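PDB 4CHJ: IMC sub-compartment protein ISP3 from Toxoplasma gondii, which belongs to the inner membrane complex sub-compartment proteins, which are critical for replication of the parasite, and adopts a pleckstrin homology fold. Local coordinates for residues R80-D85 / F115-S120; C60-D65 / Q135-F140. All blocks are in the same frame, centred on the assembly; numbering follows the deposited sequence.

Contact 1. Residues R80-D85 / F115-S120; sequences RPIQLD and FRLASS
I82 reaches across to F115 and L117 with both arms of its branched side chain, and these two apolar touches make up the side-chain contact between 80-85 and 115-120. The CG2 methyl meets CD2 of L117, with I82 CG2 and L117 CD2 3.6 Å apart, the closer of the two approaches. The longer arm ends at the phenyl ring: CD1 of I82 lies 4.2 Å from CZ of F115, near the ring plane, so the methyl abuts the edge of the ring and does not lie over a face. The torsions account for this division of labour. With chi1 of I82 at -47°, CG2 stands opposite the backbone N, while CG1 lies beside that N and runs on in an extended chain to CD1. F115 carries CG between its own N and carbonyl carbon (chi1 59°), and its ring meets the isoleucine from the opposite direction. The L117 side chain instead crosses that of I82 at about a right angle.

No hydrogen bond joins the two segments. The backbones stay well apart, the nearest CA atoms, those of I82 and L117, being 8.6 Å from each other. Each strand pairs with other neighbours: I82 bonds through its backbone with M71, and F115 with I124. I87 and F126 also touch I82, and the F126 ring meets that of F115 edge-to-face.

Strands 78-83 and 113-117 belong to the two halves of the pleckstrin homology barrel and here face each other across its interior. The contact rests on dispersion and on burial of apolar surface (125 Å², both sides summed), with no polar pairing across it.

Contact 2. Residues C60-D65 / Q135-F140; sequences CNLKID and QCFVSF
I64 lays its side chain against the ring of F140, and this CH-pi contact carries most of the contact between 60-65 and 135-140. CD1 of I64 stands 4.0 Å from the centroid of the F140 ring and 27° off its normal, which places the methyl over the face. The second branch meets the end of the same ring, I64 CG2 lying 3.5 Å from F140 CZ. Both methyls thus bear on one phenyl group, which F140 extends toward the strand with CG opposite its backbone N (chi1 163°).

A looser aliphatic-aromatic touch lies one helical turn back, where CD2 of L62 comes within 4.3 Å of CE1 of F137. L62 and I64, two apart on the strand, both point to the helix, and F137 and F140 are three apart on it. No hydrogen bond crosses, and the nearest CA atoms, of I64 and F140, are 10.3 Å apart, so side chains alone span the gap.

The C-terminal helix of the pleckstrin homology fold packs here on the inner side of the strand. F137 also meets the rings of F126 and F128, L62 touches M48 and L73 on the flanking strands 46-51 and 70-75, and helix 32-44 borders the contact, with W38 against I64 and F35 against F140.

How the contacts relate
The centres of contacts 1 and 2 lie about 13 Å apart, and both contacts draw on the same seven-stranded antiparallel sheet. Along the chain, both segments of contact 1 fall between those of contact 2: strand 57-65 comes first, then 78-83 and 113-117, and finally helix 131-149. Direct packing joins the two sites, with L84 CD1 3.9 Å from F140 CZ and F115 CE1 4.0 Å from F137 CE2. Contact 1 connects strands across the barrel interior, whereas contact 2 fastens the C-terminal helix to the sheet. Together they form one continuous apolar core, in keeping with the pleckstrin homology fold, where a helix closes one end of a bent sheet.

Contact 1. Residues R80-D85 / F115-S120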
loop_
_atom_site.group_PDB
_atom_site.type_symbol
_atom_site.label_atom_id
_atom_site.label_comp_id
_atom_site.label_asym_id
_atom_site.label_seq_id
_atom_site.Cartn_x
_atom_site.Cartn_y
_atom_site.Cartn_z
ATOM N N ARG A 80 -3.732 -10.025 9.749
ATOM C CA ARG A 80 -3.102 -10.514 8.538
ATOM C C ARG A 80 -1.703 -9.874 8.406
ATOM O O ARG A 80 -1.576 -8.669 8.244
ATOM C CB ARG A 80 -3.983 -10.257 7.299
ATOM C CG ARG A 80 -3.388 -10.791 5.978
ATOM C CD ARG A 80 -4.446 -11.212 4.932
ATOM N NE ARG A 80 -4.715 -10.155 3.934
ATOM C CZ ARG A 80 -5.907 -9.908 3.365
ATOM N NH1 ARG A 80 -6.971 -10.651 3.649
ATOM N NH2 ARG A 80 -6.038 -8.902 2.504
ATOM N N PRO A 81 -0.644 -10.685 8.568
ATOM C CA PRO A 81 0.711 -10.204 8.421
ATOM C C PRO A 81 1.209 -10.376 7.009
ATOM O O PRO A 81 1.031 -11.436 6.408
ATOM C CB PRO A 81 1.524 -11.116 9.366
ATOM C CG PRO A 81 0.539 -12.064 9.991
ATOM C CD PRO A 81 -0.660 -12.054 9.104
ATOM N N ILE A 82 1.876 -9.355 6.513
ATOM C CA ILE A 82 2.382 -9.357 5.179
ATOM C C ILE A 82 3.868 -9.192 5.296
ATOM O O ILE A 82 4.341 -8.323 5.999
ATOM C CB ILE A 82 1.789 -8.195 4.352
ATOM C CG1 ILE A 82 0.265 -8.126 4.539
ATOM C CG2 ILE A 82 2.146 -8.351 2.880
ATOM C CD1 ILE A 82 -0.417 -7.032 3.741
ATOM N N GLN A 83 4.601 -10.032 4.581
ATOM C CA GLN A 83 6.043 -9.926 4.529
ATOM C C GLN A 83 6.450 -8.915 3.479
ATOM O O GLN A 83 5.998 -8.971 2.346
ATOM C CB GLN A 83 6.662 -11.281 4.207
ATOM C CG GLN A 83 6.094 -12.420 5.028
ATOM C CD GLN A 83 6.978 -12.779 6.196
ATOM O OE1 GLN A 83 8.134 -13.152 6.019
ATOM N NE2 GLN A 83 6.440 -12.663 7.400
ATOM N N LEU A 84 7.325 -7.998 3.875
ATOM C CA LEU A 84 7.833 -6.955 2.997
ATOM C C LEU A 84 8.592 -7.590 1.846
ATOM O O LEU A 84 8.577 -7.097 0.722
ATOM C CB LEU A 84 8.712 -5.982 3.774
ATOM C CG LEU A 84 8.007 -5.296 4.945
ATOM C CD1 LEU A 84 8.830 -4.133 5.472
ATOM C CD2 LEU A 84 6.615 -4.835 4.549
ATOM N N ASP A 85 9.237 -8.705 2.150
ATOM C CA ASP A 85 9.974 -9.479 1.169
ATOM C C ASP A 85 9.001 -9.973 0.115
ATOM O O ASP A 85 9.327 -10.055 -1.063
ATOM C CB ASP A 85 10.693 -10.659 1.835
ATOM C CG ASP A 85 9.980 -11.159 3.081
ATOM O OD1 ASP A 85 9.970 -10.435 4.099
ATOM O OD2 ASP A 85 9.433 -12.279 3.044
ATOM N N PHE A 115 -1.439 -3.548 -4.630
ATOM C CA PHE A 115 -0.145 -4.196 -4.701
ATOM C C PHE A 115 -0.332 -5.693 -4.767
ATOM O O PHE A 115 -1.395 -6.222 -4.441
ATOM C CB PHE A 115 0.771 -3.791 -3.540
ATOM C CG PHE A 115 0.223 -4.105 -2.180
ATOM C CD1 PHE A 115 -0.752 -3.312 -1.628
ATOM C CD2 PHE A 115 0.724 -5.168 -1.435
ATOM C CE1 PHE A 115 -1.269 -3.564 -0.390
ATOM C CE2 PHE A 115 0.185 -5.463 -0.193
ATOM C CZ PHE A 115 -0.797 -4.638 0.347
ATOM N N ARG A 116 0.669 -6.368 -5.296
ATOM C CA ARG A 116 0.567 -7.780 -5.493
ATOM C C ARG A 116 1.623 -8.521 -4.668
ATOM O O ARG A 116 2.780 -8.073 -4.568
ATOM C CB ARG A 116 0.724 -8.087 -6.966
ATOM C CG ARG A 116 0.424 -9.534 -7.309
ATOM C CD ARG A 116 0.601 -9.761 -8.788
ATOM N NE ARG A 116 -0.178 -8.785 -9.551
ATOM C CZ ARG A 116 0.347 -7.851 -10.342
ATOM N NH1 ARG A 116 1.664 -7.763 -10.502
ATOM N NH2 ARG A 116 -0.455 -7.024 -11.006
ATOM N N LEU A 117 1.210 -9.650 -4.085
ATOM C CA LEU A 117 2.096 -10.532 -3.342
ATOM C C LEU A 117 2.618 -11.688 -4.217
ATOM O O LEU A 117 1.856 -12.319 -4.954
ATOM C CB LEU A 117 1.353 -11.112 -2.157
ATOM C CG LEU A 117 0.717 -10.126 -1.174
ATOM C CD1 LEU A 117 0.014 -10.897 -0.076
ATOM C CD2 LEU A 117 1.740 -9.189 -0.576
ATOM N N ALA A 118 3.910 -11.988 -4.065
ATOM C CA ALA A 118 4.614 -12.992 -4.847
ATOM C C ALA A 118 4.136 -14.385 -4.507
ATOM O O ALA A 118 4.081 -15.260 -5.382
ATOM C CB ALA A 118 6.112 -12.895 -4.579
ATOM N N SER A 119 3.816 -14.587 -3.230
ATOM C CA SER A 119 3.519 -15.915 -2.687
ATOM C C SER A 119 2.160 -16.402 -3.131
ATOM O O SER A 119 1.999 -17.554 -3.523
ATOM C CB SER A 119 3.518 -15.861 -1.163
ATOM O OG SER A 119 2.521 -14.952 -0.705
ATOM N N SER A 120 1.167 -15.532 -2.987
ATOM C CA SER A 120 -0.199 -15.840 -3.371
ATOM C C SER A 120 -0.479 -15.492 -4.818
ATOM O O SER A 120 -1.432 -15.983 -5.392
ATOM C CB SER A 120 -1.176 -15.086 -2.482
ATOM O OG SER A 120 -0.951 -13.707 -2.566
#

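Contact 2. Residues C60-D65 / Q135-F140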
loop_
_atom_site.group_PDB
_atom_site.type_symbol
_atom_site.label_atom_id
_atom_site.label_comp_id
_atom_site.label_asym_id
_atom_site.label_seq_id
_atom_site.Cartn_x
_atom_site.Cartn_y
_atom_site.Cartn_z
ATOM N N CYS A 60 -8.981 -0.978 8.978
ATOM C CA CYS A 60 -7.928 -1.717 9.690
ATOM C C CYS A 60 -6.904 -0.784 10.328
ATOM O O CYS A 60 -6.875 0.427 10.058
ATOM C CB CYS A 60 -7.166 -2.625 8.729
ATOM S SG CYS A 60 -8.152 -3.923 8.007
ATOM N N ASN A 61 -6.029 -1.385 11.125
ATOM C CA ASN A 61 -4.835 -0.729 11.609
ATOM C C ASN A 61 -3.689 -1.376 10.916
ATOM O O ASN A 61 -3.622 -2.600 10.829
ATOM C CB ASN A 61 -4.666 -0.899 13.120
ATOM C CG ASN A 61 -3.931 0.271 13.757
ATOM O OD1 ASN A 61 -4.490 1.362 13.904
ATOM N ND2 ASN A 61 -2.673 0.047 14.151
ATOM N N LEU A 62 -2.795 -0.548 10.407
ATOM C CA LEU A 62 -1.662 -1.018 9.658
ATOM C C LEU A 62 -0.445 -0.599 10.432
ATOM O O LEU A 62 -0.249 0.578 10.681
ATOM C CB LEU A 62 -1.653 -0.380 8.270
ATOM C CG LEU A 62 -0.431 -0.651 7.405
ATOM C CD1 LEU A 62 -0.311 -2.148 7.153
ATOM C CD2 LEU A 62 -0.497 0.129 6.085
ATOM N N LYS A 63 0.372 -1.574 10.793
ATOM C CA LYS A 63 1.543 -1.343 11.569
ATOM C C LYS A 63 2.741 -1.901 10.832
ATOM O O LYS A 63 2.802 -3.095 10.524
ATOM C CB LYS A 63 1.400 -2.019 12.912
ATOM C CG LYS A 63 2.379 -1.513 13.937
ATOM C CD LYS A 63 1.789 -1.608 15.333
ATOM C CE LYS A 63 2.822 -1.288 16.400
ATOM N NZ LYS A 63 4.058 -2.110 16.242
ATOM N N ILE A 64 3.703 -1.036 10.551
ATOM C CA ILE A 64 4.878 -1.443 9.807
ATOM C C ILE A 64 6.017 -1.698 10.786
ATOM O O ILE A 64 6.347 -0.837 11.605
ATOM C CB ILE A 64 5.282 -0.379 8.752
ATOM C CG1 ILE A 64 4.060 0.018 7.899
ATOM C CG2 ILE A 64 6.397 -0.913 7.862
ATOM C CD1 ILE A 64 4.356 0.969 6.747
ATOM N N ASP A 65 6.616 -2.881 10.705
ATOM C CA ASP A 65 7.864 -3.131 11.403
ATOM C C ASP A 65 8.946 -3.345 10.355
ATOM O O ASP A 65 9.045 -4.419 9.766
ATOM C CB ASP A 65 7.735 -4.365 12.294
ATOM C CG ASP A 65 8.979 -4.623 13.117
ATOM O OD1 ASP A 65 10.073 -4.726 12.524
ATOM O OD2 ASP A 65 8.865 -4.726 14.354
ATOM N N GLN A 135 0.450 8.197 -1.589
ATOM C CA GLN A 135 1.674 8.350 -2.350
ATOM C C GLN A 135 2.910 7.992 -1.530
ATOM O O GLN A 135 3.883 7.481 -2.079
ATOM C CB GLN A 135 1.766 9.764 -2.907
ATOM C CG GLN A 135 0.585 10.101 -3.804
ATOM C CD GLN A 135 0.807 11.330 -4.656
ATOM O OE1 GLN A 135 1.595 12.210 -4.313
ATOM N NE2 GLN A 135 0.070 11.416 -5.755
ATOM N N CYS A 136 2.831 8.152 -0.213
ATOM C CA CYS A 136 3.873 7.641 0.685
ATOM C C CYS A 136 3.911 6.128 0.737
ATOM O O CYS A 136 4.988 5.523 0.822
ATOM C CB CYS A 136 3.674 8.173 2.104
ATOM S SG CYS A 136 4.003 9.941 2.244
ATOM N N PHE A 137 2.744 5.501 0.771
ATOM C CA PHE A 137 2.701 4.053 0.850
ATOM C C PHE A 137 3.264 3.513 -0.454
ATOM O O PHE A 137 4.101 2.601 -0.462
ATOM C CB PHE A 137 1.282 3.604 1.093
ATOM C CG PHE A 137 1.128 2.136 1.214
ATOM C CD1 PHE A 137 1.696 1.455 2.255
ATOM C CD2 PHE A 137 0.382 1.427 0.278
ATOM C CE1 PHE A 137 1.557 0.087 2.357
ATOM C CE2 PHE A 137 0.223 0.061 0.391
ATOM C CZ PHE A 137 0.804 -0.604 1.434
ATOM N N VAL A 138 2.947 4.196 -1.547
ATOM C CA VAL A 138 3.520 3.845 -2.843
ATOM C C VAL A 138 5.080 3.876 -2.813
ATOM O O VAL A 138 5.754 2.940 -3.291
ATOM C CB VAL A 138 2.953 4.744 -3.985
ATOM C CG1 VAL A 138 3.697 4.500 -5.293
ATOM C CG2 VAL A 138 1.473 4.465 -4.214
ATOM N N SER A 139 5.646 4.911 -2.207
ATOM C CA SER A 139 7.103 5.058 -2.149
ATOM C C SER A 139 7.703 4.040 -1.215
ATOM O O SER A 139 8.756 3.487 -1.495
ATOM C CB SER A 139 7.479 6.460 -1.704
ATOM O OG SER A 139 7.271 7.360 -2.772
ATOM N N PHE A 140 7.018 3.770 -0.112
ATOM C CA PHE A 140 7.487 2.761 0.817
ATOM C C PHE A 140 7.511 1.397 0.136
ATOM O O PHE A 140 8.471 0.646 0.263
ATOM C CB PHE A 140 6.581 2.729 2.048
ATOM C CG PHE A 140 6.726 1.490 2.877
ATOM C CD1 PHE A 140 7.919 1.197 3.500
ATOM C CD2 PHE A 140 5.667 0.616 3.024
ATOM C CE1 PHE A 140 8.057 0.056 4.262
ATOM C CE2 PHE A 140 5.794 -0.527 3.784
ATOM C CZ PHE A 140 6.992 -0.808 4.404
#